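Local coordinates for protein integral membrane indolylacetylinositol arabinosyltransferase EmbC (Mycolicibacterium smegmatis, PDB 7BVE) that probably transfers arabinose from a lipid-linked donor to growing arabinan, serving as a membrane glycosyltransferase in mycobacterial cell wall synthesis, at residues G759-L764 with V845-W850; Y851-R856 with T921-V926; V878-D883 with G893-G898. All blocks are in the same frame, centred on the assembly; numbering follows the deposited sequence.

Contact 1. Residues G759-L764 with V845-W850; sequences GAVTSL and VLRSAW
T762 and R847 face each other as an antiparallel hydrogen-bonded pair, and the firm part of the contact gathers round them. R847 N gives its hydrogen to T762 O at 2.9 Å; the return bond from T762 N to R847 O, at 3.5 Å, is weak. On the face that these two share with V845 and L764, the R847 chain leaves with CG anti to its backbone N (chi1 -176°) and bends at chi3. The bend brings NH2 beside the threonine, 3.0 Å from T762 OG1, which lies at the edge of the guanidinium near its plane. A small branched residue suits this place: OG1 also makes a weak bond to V761 O, while CG2 is turned toward V845.

On the opposite face L846 reaches toward 759-764, its CD1 packing 3.7 Å from G759 CA and 3.9 Å from S763 CB. Glycine suits position 759, where a side chain would crowd S763 CB. Beyond, A760 CB meets A849 CB at 3.7 Å, two compact methyls that let the chains stay near. Exposed V761, at this same end, lays CG2 against the carbonyl oxygens of R847 and S848.

The other end is looser: exposed L764 rests its CD2 on V845 CB at 3.8 Å. Strand 845-847 also pairs antiparallel with strand 922-928, so 762-764 adds a short, weakly bonded strand to the β-sheet of the C-terminal domain.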
loop_
_atom_site.group_PDB
_atom_site.type_symbol
_atom_site.label_atom_id
_atom_site.label_comp_id
_atom_site.label_asym_id
_atom_site.label_seq_id
_atom_site.Cartn_x
_atom_site.Cartn_y
_atom_site.Cartn_z
ATOM N N GLY A 759 -11.368 -4.047 50.584
ATOM C CA GLY A 759 -10.073 -4.424 51.113
ATOM C C GLY A 759 -10.128 -4.810 52.574
ATOM O O GLY A 759 -9.530 -4.135 53.415
ATOM N N ALA A 760 -10.838 -5.888 52.900
ATOM C CA ALA A 760 -11.170 -6.148 54.296
ATOM C C ALA A 760 -10.004 -6.768 55.048
ATOM O O ALA A 760 -9.487 -6.184 56.006
ATOM C CB ALA A 760 -12.395 -7.054 54.382
ATOM N N VAL A 761 -9.581 -7.960 54.640
ATOM C CA VAL A 761 -8.655 -8.739 55.449
ATOM C C VAL A 761 -7.199 -8.590 55.022
ATOM O O VAL A 761 -6.301 -8.832 55.842
ATOM C CB VAL A 761 -9.064 -10.227 55.460
ATOM C CG1 VAL A 761 -10.411 -10.389 56.135
ATOM C CG2 VAL A 761 -9.108 -10.788 54.052
ATOM N N THR A 762 -6.935 -8.192 53.781
ATOM C CA THR A 762 -5.561 -7.978 53.329
ATOM C C THR A 762 -5.575 -6.914 52.248
ATOM O O THR A 762 -6.215 -7.101 51.210
ATOM C CB THR A 762 -4.939 -9.268 52.799
ATOM O OG1 THR A 762 -4.826 -10.225 53.859
ATOM C CG2 THR A 762 -3.567 -8.996 52.218
ATOM N N SER A 763 -4.873 -5.805 52.488
ATOM C CA SER A 763 -4.767 -4.735 51.497
ATOM C C SER A 763 -3.468 -3.982 51.766
ATOM O O SER A 763 -3.390 -3.194 52.712
ATOM C CB SER A 763 -5.969 -3.804 51.555
ATOM O OG SER A 763 -6.005 -3.084 52.773
ATOM N N LEU A 764 -2.457 -4.241 50.946
ATOM C CA LEU A 764 -1.216 -3.479 50.952
ATOM C C LEU A 764 -1.023 -2.870 49.572
ATOM O O LEU A 764 -1.250 -3.536 48.557
ATOM C CB LEU A 764 -0.015 -4.346 51.352
ATOM C CG LEU A 764 0.578 -5.442 50.462
ATOM C CD1 LEU A 764 2.008 -5.726 50.870
ATOM C CD2 LEU A 764 -0.231 -6.712 50.564
ATOM N N VAL A 845 -1.029 -7.109 47.264
ATOM C CA VAL A 845 -1.909 -8.269 47.363
ATOM C C VAL A 845 -3.204 -7.830 48.026
ATOM O O VAL A 845 -3.189 -7.320 49.150
ATOM C CB VAL A 845 -1.274 -9.433 48.152
ATOM C CG1 VAL A 845 -2.320 -10.491 48.480
ATOM C CG2 VAL A 845 -0.146 -10.073 47.355
ATOM N N LEU A 846 -4.320 -8.035 47.333
ATOM C CA LEU A 846 -5.639 -7.680 47.828
ATOM C C LEU A 846 -6.480 -8.933 48.034
ATOM O O LEU A 846 -6.466 -9.853 47.212
ATOM C CB LEU A 846 -6.332 -6.718 46.862
ATOM C CG LEU A 846 -7.722 -6.222 47.244
ATOM C CD1 LEU A 846 -7.663 -5.622 48.613
ATOM C CD2 LEU A 846 -8.179 -5.184 46.249
ATOM N N ARG A 847 -7.202 -8.964 49.149
ATOM C CA ARG A 847 -8.033 -10.113 49.495
ATOM C C ARG A 847 -9.277 -9.592 50.194
ATOM O O ARG A 847 -9.174 -8.952 51.240
ATOM C CB ARG A 847 -7.265 -11.084 50.378
ATOM C CG ARG A 847 -8.012 -12.351 50.700
ATOM C CD ARG A 847 -7.151 -13.283 51.521
ATOM N NE ARG A 847 -5.971 -13.707 50.776
ATOM C CZ ARG A 847 -4.722 -13.416 51.120
ATOM N NH1 ARG A 847 -3.716 -13.848 50.373
ATOM N NH2 ARG A 847 -4.477 -12.704 52.213
ATOM N N SER A 848 -10.446 -9.882 49.634
ATOM C CA SER A 848 -11.664 -9.196 50.027
ATOM C C SER A 848 -12.316 -9.857 51.238
ATOM O O SER A 848 -11.726 -10.689 51.928
ATOM C CB SER A 848 -12.640 -9.152 48.856
ATOM O OG SER A 848 -13.855 -8.552 49.245
ATOM N N ALA A 849 -13.552 -9.444 51.508
ATOM C CA ALA A 849 -14.390 -10.074 52.516
ATOM C C ALA A 849 -15.232 -11.162 51.857
ATOM O O ALA A 849 -15.147 -11.401 50.651
ATOM C CB ALA A 849 -15.268 -9.037 53.208
ATOM N N TRP A 850 -16.069 -11.832 52.639
ATOM C CA TRP A 850 -16.956 -12.853 52.101
ATOM C C TRP A 850 -18.276 -12.204 51.713
ATOM O O TRP A 850 -18.885 -11.502 52.525
ATOM C CB TRP A 850 -17.177 -13.974 53.113
ATOM C CG TRP A 850 -15.949 -14.774 53.371
ATOM C CD1 TRP A 850 -15.126 -14.676 54.447
ATOM C CD2 TRP A 850 -15.382 -15.780 52.522
ATOM N NE1 TRP A 850 -14.090 -15.570 54.332
ATOM C CE2 TRP A 850 -14.226 -16.258 53.156
ATOM C CE3 TRP A 850 -15.748 -16.328 51.291
ATOM C CZ2 TRP A 850 -13.432 -17.253 52.602
ATOM C CZ3 TRP A 850 -14.956 -17.315 50.744
ATOM C CH2 TRP A 850 -13.814 -17.767 51.397
#

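Contact 2. Residues Y851-R856 with T921-V926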
loop_
_atom_site.group_PDB
_atom_site.type_symbol
_atom_site.label_atom_id
_atom_site.label_comp_id
_atom_site.label_asym_id
_atom_site.label_seq_id
_atom_site.Cartn_x
_atom_site.Cartn_y
_atom_site.Cartn_z
ATOM N N TYR A 851 -18.708 -12.424 50.476
ATOM C CA TYR A 851 -19.953 -11.868 49.966
ATOM C C TYR A 851 -20.990 -12.967 49.818
ATOM O O TYR A 851 -20.705 -14.015 49.238
ATOM C CB TYR A 851 -19.745 -11.182 48.621
ATOM C CG TYR A 851 -18.943 -9.917 48.695
ATOM C CD1 TYR A 851 -19.505 -8.752 49.191
ATOM C CD2 TYR A 851 -17.639 -9.875 48.236
ATOM C CE1 TYR A 851 -18.785 -7.589 49.251
ATOM C CE2 TYR A 851 -16.909 -8.712 48.292
ATOM C CZ TYR A 851 -17.489 -7.574 48.799
ATOM O OH TYR A 851 -16.771 -6.409 48.857
ATOM N N ARG A 852 -22.189 -12.713 50.329
ATOM C CA ARG A 852 -23.282 -13.668 50.237
ATOM C C ARG A 852 -23.776 -13.784 48.798
ATOM O O ARG A 852 -23.938 -12.785 48.096
ATOM C CB ARG A 852 -24.427 -13.220 51.145
ATOM C CG ARG A 852 -25.609 -14.146 51.198
ATOM C CD ARG A 852 -25.286 -15.398 51.952
ATOM N NE ARG A 852 -25.084 -15.151 53.377
ATOM C CZ ARG A 852 -24.562 -16.027 54.222
ATOM N NH1 ARG A 852 -24.418 -15.718 55.498
ATOM N NH2 ARG A 852 -24.180 -17.216 53.786
ATOM N N LEU A 853 -24.015 -15.030 48.351
ATOM C CA LEU A 853 -24.579 -15.292 47.032
ATOM C C LEU A 853 -26.091 -15.485 47.113
ATOM O O LEU A 853 -26.600 -16.020 48.103
ATOM C CB LEU A 853 -23.955 -16.529 46.376
ATOM C CG LEU A 853 -22.549 -16.397 45.816
ATOM C CD1 LEU A 853 -22.057 -17.747 45.385
ATOM C CD2 LEU A 853 -22.588 -15.476 44.637
ATOM N N PRO A 854 -26.834 -15.060 46.096
ATOM C CA PRO A 854 -28.297 -15.125 46.146
ATOM C C PRO A 854 -28.813 -16.527 45.843
ATOM O O PRO A 854 -28.057 -17.479 45.675
ATOM C CB PRO A 854 -28.726 -14.150 45.046
ATOM C CG PRO A 854 -27.532 -13.323 44.764
ATOM C CD PRO A 854 -26.382 -14.233 44.970
ATOM N N ASP A 855 -30.137 -16.630 45.764
ATOM C CA ASP A 855 -30.780 -17.848 45.305
ATOM C C ASP A 855 -30.532 -18.017 43.806
ATOM O O ASP A 855 -30.256 -17.057 43.084
ATOM C CB ASP A 855 -32.277 -17.803 45.614
ATOM C CG ASP A 855 -32.938 -19.169 45.546
ATOM O OD1 ASP A 855 -32.236 -20.167 45.282
ATOM O OD2 ASP A 855 -34.167 -19.242 45.754
ATOM N N ARG A 856 -30.636 -19.255 43.332
ATOM C CA ARG A 856 -30.251 -19.588 41.969
ATOM C C ARG A 856 -31.382 -19.423 40.963
ATOM O O ARG A 856 -31.245 -19.861 39.817
ATOM C CB ARG A 856 -29.697 -21.007 41.917
ATOM C CG ARG A 856 -28.447 -21.166 42.757
ATOM C CD ARG A 856 -27.309 -20.340 42.185
ATOM N NE ARG A 856 -26.070 -20.541 42.924
ATOM C CZ ARG A 856 -24.930 -19.926 42.642
ATOM N NH1 ARG A 856 -24.872 -19.072 41.635
ATOM N NH2 ARG A 856 -23.850 -20.170 43.364
ATOM N N THR A 921 -21.700 -20.704 48.414
ATOM C CA THR A 921 -22.613 -19.799 49.093
ATOM C C THR A 921 -21.978 -18.425 49.250
ATOM O O THR A 921 -22.667 -17.403 49.219
ATOM C CB THR A 921 -23.002 -20.386 50.453
ATOM O OG1 THR A 921 -23.499 -21.717 50.267
ATOM C CG2 THR A 921 -24.089 -19.558 51.121
ATOM N N GLN A 922 -20.656 -18.391 49.407
ATOM C CA GLN A 922 -19.935 -17.165 49.712
ATOM C C GLN A 922 -18.729 -17.065 48.794
ATOM O O GLN A 922 -18.037 -18.060 48.573
ATOM C CB GLN A 922 -19.482 -17.147 51.172
ATOM C CG GLN A 922 -20.620 -17.246 52.166
ATOM C CD GLN A 922 -20.149 -17.296 53.586
ATOM O OE1 GLN A 922 -18.955 -17.222 53.853
ATOM N NE2 GLN A 922 -21.083 -17.450 54.514
ATOM N N ILE A 923 -18.479 -15.876 48.251
ATOM C CA ILE A 923 -17.340 -15.656 47.372
ATOM C C ILE A 923 -16.441 -14.576 47.968
ATOM O O ILE A 923 -16.783 -13.917 48.948
ATOM C CB ILE A 923 -17.755 -15.282 45.939
ATOM C CG1 ILE A 923 -18.510 -13.962 45.921
ATOM C CG2 ILE A 923 -18.608 -16.356 45.332
ATOM C CD1 ILE A 923 -18.734 -13.427 44.539
ATOM N N ARG A 924 -15.283 -14.387 47.336
ATOM C CA ARG A 924 -14.270 -13.469 47.837
ATOM C C ARG A 924 -13.332 -13.113 46.697
ATOM O O ARG A 924 -12.940 -13.991 45.926
ATOM C CB ARG A 924 -13.496 -14.102 48.997
ATOM C CG ARG A 924 -12.514 -13.172 49.676
ATOM C CD ARG A 924 -11.891 -13.801 50.907
ATOM N NE ARG A 924 -10.945 -14.859 50.600
ATOM C CZ ARG A 924 -10.381 -15.639 51.517
ATOM N NH1 ARG A 924 -10.671 -15.486 52.798
ATOM N NH2 ARG A 924 -9.528 -16.587 51.150
ATOM N N LEU A 925 -13.015 -11.840 46.567
ATOM C CA LEU A 925 -12.128 -11.400 45.470
ATOM C C LEU A 925 -10.679 -11.646 45.880
ATOM O O LEU A 925 -10.425 -11.844 47.048
ATOM C CB LEU A 925 -12.368 -9.916 45.205
ATOM C CG LEU A 925 -13.557 -9.569 44.319
ATOM C CD1 LEU A 925 -14.068 -8.186 44.627
ATOM C CD2 LEU A 925 -13.157 -9.636 42.873
ATOM N N VAL A 926 -9.759 -11.573 44.934
ATOM C CA VAL A 926 -8.326 -11.843 45.207
ATOM C C VAL A 926 -7.557 -11.114 44.114
ATOM O O VAL A 926 -8.006 -11.207 43.010
ATOM C CB VAL A 926 -8.089 -13.349 45.057
ATOM C CG1 VAL A 926 -6.716 -13.629 44.494
ATOM C CG2 VAL A 926 -8.346 -14.155 46.312
#
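R852 sends CG anti to its backbone N (chi1 -178°), then folds at chi2 and chi3, which lays the guanidinium alongside T921. The threonine methyl CG2 meets the guanidinium edge, in its plane, 3.5 Å from R852 NH2. Q922 approaches the same group with its extended chain, its amide plane turned 74° from the guanidinium. R852 NH2 and Q922 NE2 lie 3.2 Å apart, but both are donors and make no bond with each other; D883 offers the arginine a long, weak ion pair. A long, flexible side chain suits R852, because it can fold back beside T921 and Q922 and still point its charge toward D883.

The backbones are joined as antiparallel β-strands of the C-terminal domain. Y851 and I923 form a hydrogen-bonded pair, with Y851 N to I923 O at 2.9 Å and I923 N to Y851 O at 3.1 Å. R852 with Q922 is the non-hydrogen-bonded pair that follows. T921 and Q922 both face A881 on the other flank, a classic β-bulge, yet T921 O still receives L853 N at 2.9 Å, nearly along the C=O axis.

Y851 and I923 share the face opposite R852 and Q922, and L853, just past the strand, packs in beside I923; apolar residues suit this buried setting. L853 crosses I923 at about a right angle, CD1 touching I923 CG2 at 3.7 Å, and I923 CG1 packs on Y851 CB at 4.1 Å. L863 of strand 862-867 also touches I923, while P749 and P943 touch the tyrosine.

Contact 3. Residues V878-D883 with G893-G898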
loop_
_atom_site.group_PDB
_atom_site.type_symbol
_atom_site.label_atom_id
_atom_site.label_comp_id
_atom_site.label_asym_id
_atom_site.label_seq_id
_atom_site.Cartn_x
_atom_site.Cartn_y
_atom_site.Cartn_z
ATOM N N VAL A 878 -11.741 -15.207 41.611
ATOM C CA VAL A 878 -12.831 -15.353 42.567
ATOM C C VAL A 878 -12.507 -16.570 43.416
ATOM O O VAL A 878 -11.922 -17.533 42.916
ATOM C CB VAL A 878 -14.195 -15.508 41.850
ATOM C CG1 VAL A 878 -15.361 -15.596 42.827
ATOM C CG2 VAL A 878 -14.422 -14.367 40.917
ATOM N N GLN A 879 -12.844 -16.524 44.698
ATOM C CA GLN A 879 -12.556 -17.625 45.607
ATOM C C GLN A 879 -13.852 -17.990 46.322
ATOM O O GLN A 879 -14.218 -17.343 47.306
ATOM C CB GLN A 879 -11.459 -17.208 46.574
ATOM C CG GLN A 879 -10.769 -18.313 47.334
ATOM C CD GLN A 879 -9.635 -17.758 48.161
ATOM O OE1 GLN A 879 -9.487 -16.548 48.287
ATOM N NE2 GLN A 879 -8.801 -18.637 48.696
ATOM N N TRP A 880 -14.551 -19.017 45.841
ATOM C CA TRP A 880 -15.840 -19.349 46.429
ATOM C C TRP A 880 -15.692 -20.402 47.516
ATOM O O TRP A 880 -14.745 -21.183 47.531
ATOM C CB TRP A 880 -16.825 -19.862 45.379
ATOM C CG TRP A 880 -16.487 -21.187 44.771
ATOM C CD1 TRP A 880 -16.822 -22.430 45.242
ATOM C CD2 TRP A 880 -15.785 -21.404 43.551
ATOM N NE1 TRP A 880 -16.343 -23.399 44.399
ATOM C CE2 TRP A 880 -15.701 -22.795 43.351
ATOM C CE3 TRP A 880 -15.206 -20.554 42.612
ATOM C CZ2 TRP A 880 -15.065 -23.352 42.242
ATOM C CZ3 TRP A 880 -14.581 -21.102 41.521
ATOM C CH2 TRP A 880 -14.511 -22.489 41.340
ATOM N N ALA A 881 -16.684 -20.453 48.398
ATOM C CA ALA A 881 -16.695 -21.430 49.475
ATOM C C ALA A 881 -18.126 -21.636 49.941
ATOM O O ALA A 881 -19.036 -20.903 49.551
ATOM C CB ALA A 881 -15.816 -20.985 50.646
ATOM N N THR A 882 -18.308 -22.647 50.783
ATOM C CA THR A 882 -19.578 -22.878 51.450
ATOM C C THR A 882 -19.575 -22.134 52.785
ATOM O O THR A 882 -18.746 -21.252 53.024
ATOM C CB THR A 882 -19.828 -24.371 51.640
ATOM O OG1 THR A 882 -18.883 -24.898 52.573
ATOM C CG2 THR A 882 -19.678 -25.105 50.322
ATOM N N ASP A 883 -20.526 -22.462 53.661
ATOM C CA ASP A 883 -20.546 -21.873 54.998
ATOM C C ASP A 883 -19.378 -22.381 55.838
ATOM O O ASP A 883 -18.607 -21.595 56.405
ATOM C CB ASP A 883 -21.878 -22.183 55.688
ATOM C CG ASP A 883 -23.049 -21.438 55.076
ATOM O OD1 ASP A 883 -22.847 -20.324 54.554
ATOM O OD2 ASP A 883 -24.178 -21.968 55.125
ATOM N N GLY A 893 -12.133 -23.118 45.839
ATOM C CA GLY A 893 -12.298 -23.020 44.402
ATOM C C GLY A 893 -11.774 -21.707 43.870
ATOM O O GLY A 893 -11.564 -20.744 44.610
ATOM N N SER A 894 -11.570 -21.685 42.552
ATOM C CA SER A 894 -11.022 -20.510 41.885
ATOM C C SER A 894 -11.428 -20.487 40.417
ATOM O O SER A 894 -11.161 -21.445 39.685
ATOM C CB SER A 894 -9.496 -20.487 42.008
ATOM O OG SER A 894 -8.947 -19.368 41.336
ATOM N N ILE A 895 -12.068 -19.395 39.991
ATOM C CA ILE A 895 -12.282 -19.099 38.579
ATOM C C ILE A 895 -11.669 -17.747 38.259
ATOM O O ILE A 895 -11.399 -16.936 39.149
ATOM C CB ILE A 895 -13.770 -19.096 38.165
ATOM C CG1 ILE A 895 -14.586 -18.196 39.099
ATOM C CG2 ILE A 895 -14.302 -20.511 38.024
ATOM C CD1 ILE A 895 -15.991 -17.920 38.623
ATOM N N THR A 896 -11.477 -17.498 36.974
ATOM C CA THR A 896 -10.805 -16.302 36.501
ATOM C C THR A 896 -11.752 -15.501 35.614
ATOM O O THR A 896 -12.496 -16.063 34.808
ATOM C CB THR A 896 -9.542 -16.683 35.727
ATOM O OG1 THR A 896 -8.757 -17.575 36.523
ATOM C CG2 THR A 896 -8.701 -15.463 35.424
ATOM N N PHE A 897 -11.737 -14.183 35.778
ATOM C CA PHE A 897 -12.513 -13.318 34.910
ATOM C C PHE A 897 -11.901 -13.243 33.522
ATOM O O PHE A 897 -10.688 -13.379 33.344
ATOM C CB PHE A 897 -12.615 -11.910 35.477
ATOM C CG PHE A 897 -13.485 -11.807 36.669
ATOM C CD1 PHE A 897 -14.850 -11.930 36.540
ATOM C CD2 PHE A 897 -12.956 -11.531 37.905
ATOM C CE1 PHE A 897 -15.672 -11.823 37.625
ATOM C CE2 PHE A 897 -13.776 -11.411 38.994
ATOM C CZ PHE A 897 -15.141 -11.560 38.850
ATOM N N GLY A 898 -12.756 -13.011 32.535
ATOM C CA GLY A 898 -12.295 -12.690 31.201
ATOM C C GLY A 898 -12.620 -11.250 30.884
ATOM O O GLY A 898 -13.464 -10.649 31.552
#
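W880 lies as a broad plate across the G893 backbone, and the glycine is the flat place that receives it. G893 CA sits over the face of the indole, 3.6 Å from the centroid of the six-membered ring, a CH-π contact displaced toward the rim. Its extended backbone at positive phi suits glycine, and with no side chain the peptide can lie directly against the ring. Chi1 of 67° sets W880 CG between its own backbone N and carbonyl carbon, swinging the indole across to the facing segment, 893-895. The ring's far corner, CZ3, then meets the I895 methyl CG2 at 3.6 Å.

I895 is the bump that fills the hollow between W880 and V878: its CG1 rests 3.9 Å from V878 CB. The valine methyl CG2 touches F897 CE2 and CZ, 3.6 Å from CZ, the two side chains crossing at about a right angle. A911 of strand 907-912 packs on I895 and F897.

Backbone bonding is modest: V878 N to I895 O at 3.0 Å is sound, and the reverse bond is weak. The result is a short, loosely bonded antiparallel pairing within the β-sheet of the C-terminal domain, its two sides connected through helix 883-887, with T882 as N-cap.

In the fold
All three contacts belong to the C-terminal domain and to one antiparallel sheet of short strands, branched or curled. Strand 922-928 is the common neighbour, pairing with strands 845-847, 851-852 and 877-878. Along the chain, contact 1 closes before contact 2 opens, while contact 3 falls wholly between the two segments of contact 2. The centres of contacts 2 and 3 lie about 9 Å apart; contact 1 is about 15 Å from each. Probable backbone hydrogen bonds tie them together: S848 to L925, A881 to Q922 and Q879 to R924. The sheet is consistent with a galactose-binding-like β-sandwich fold in the C-terminal domain, which would suit carbohydrate binding, though none of the contacts touches the ethambutol pocket.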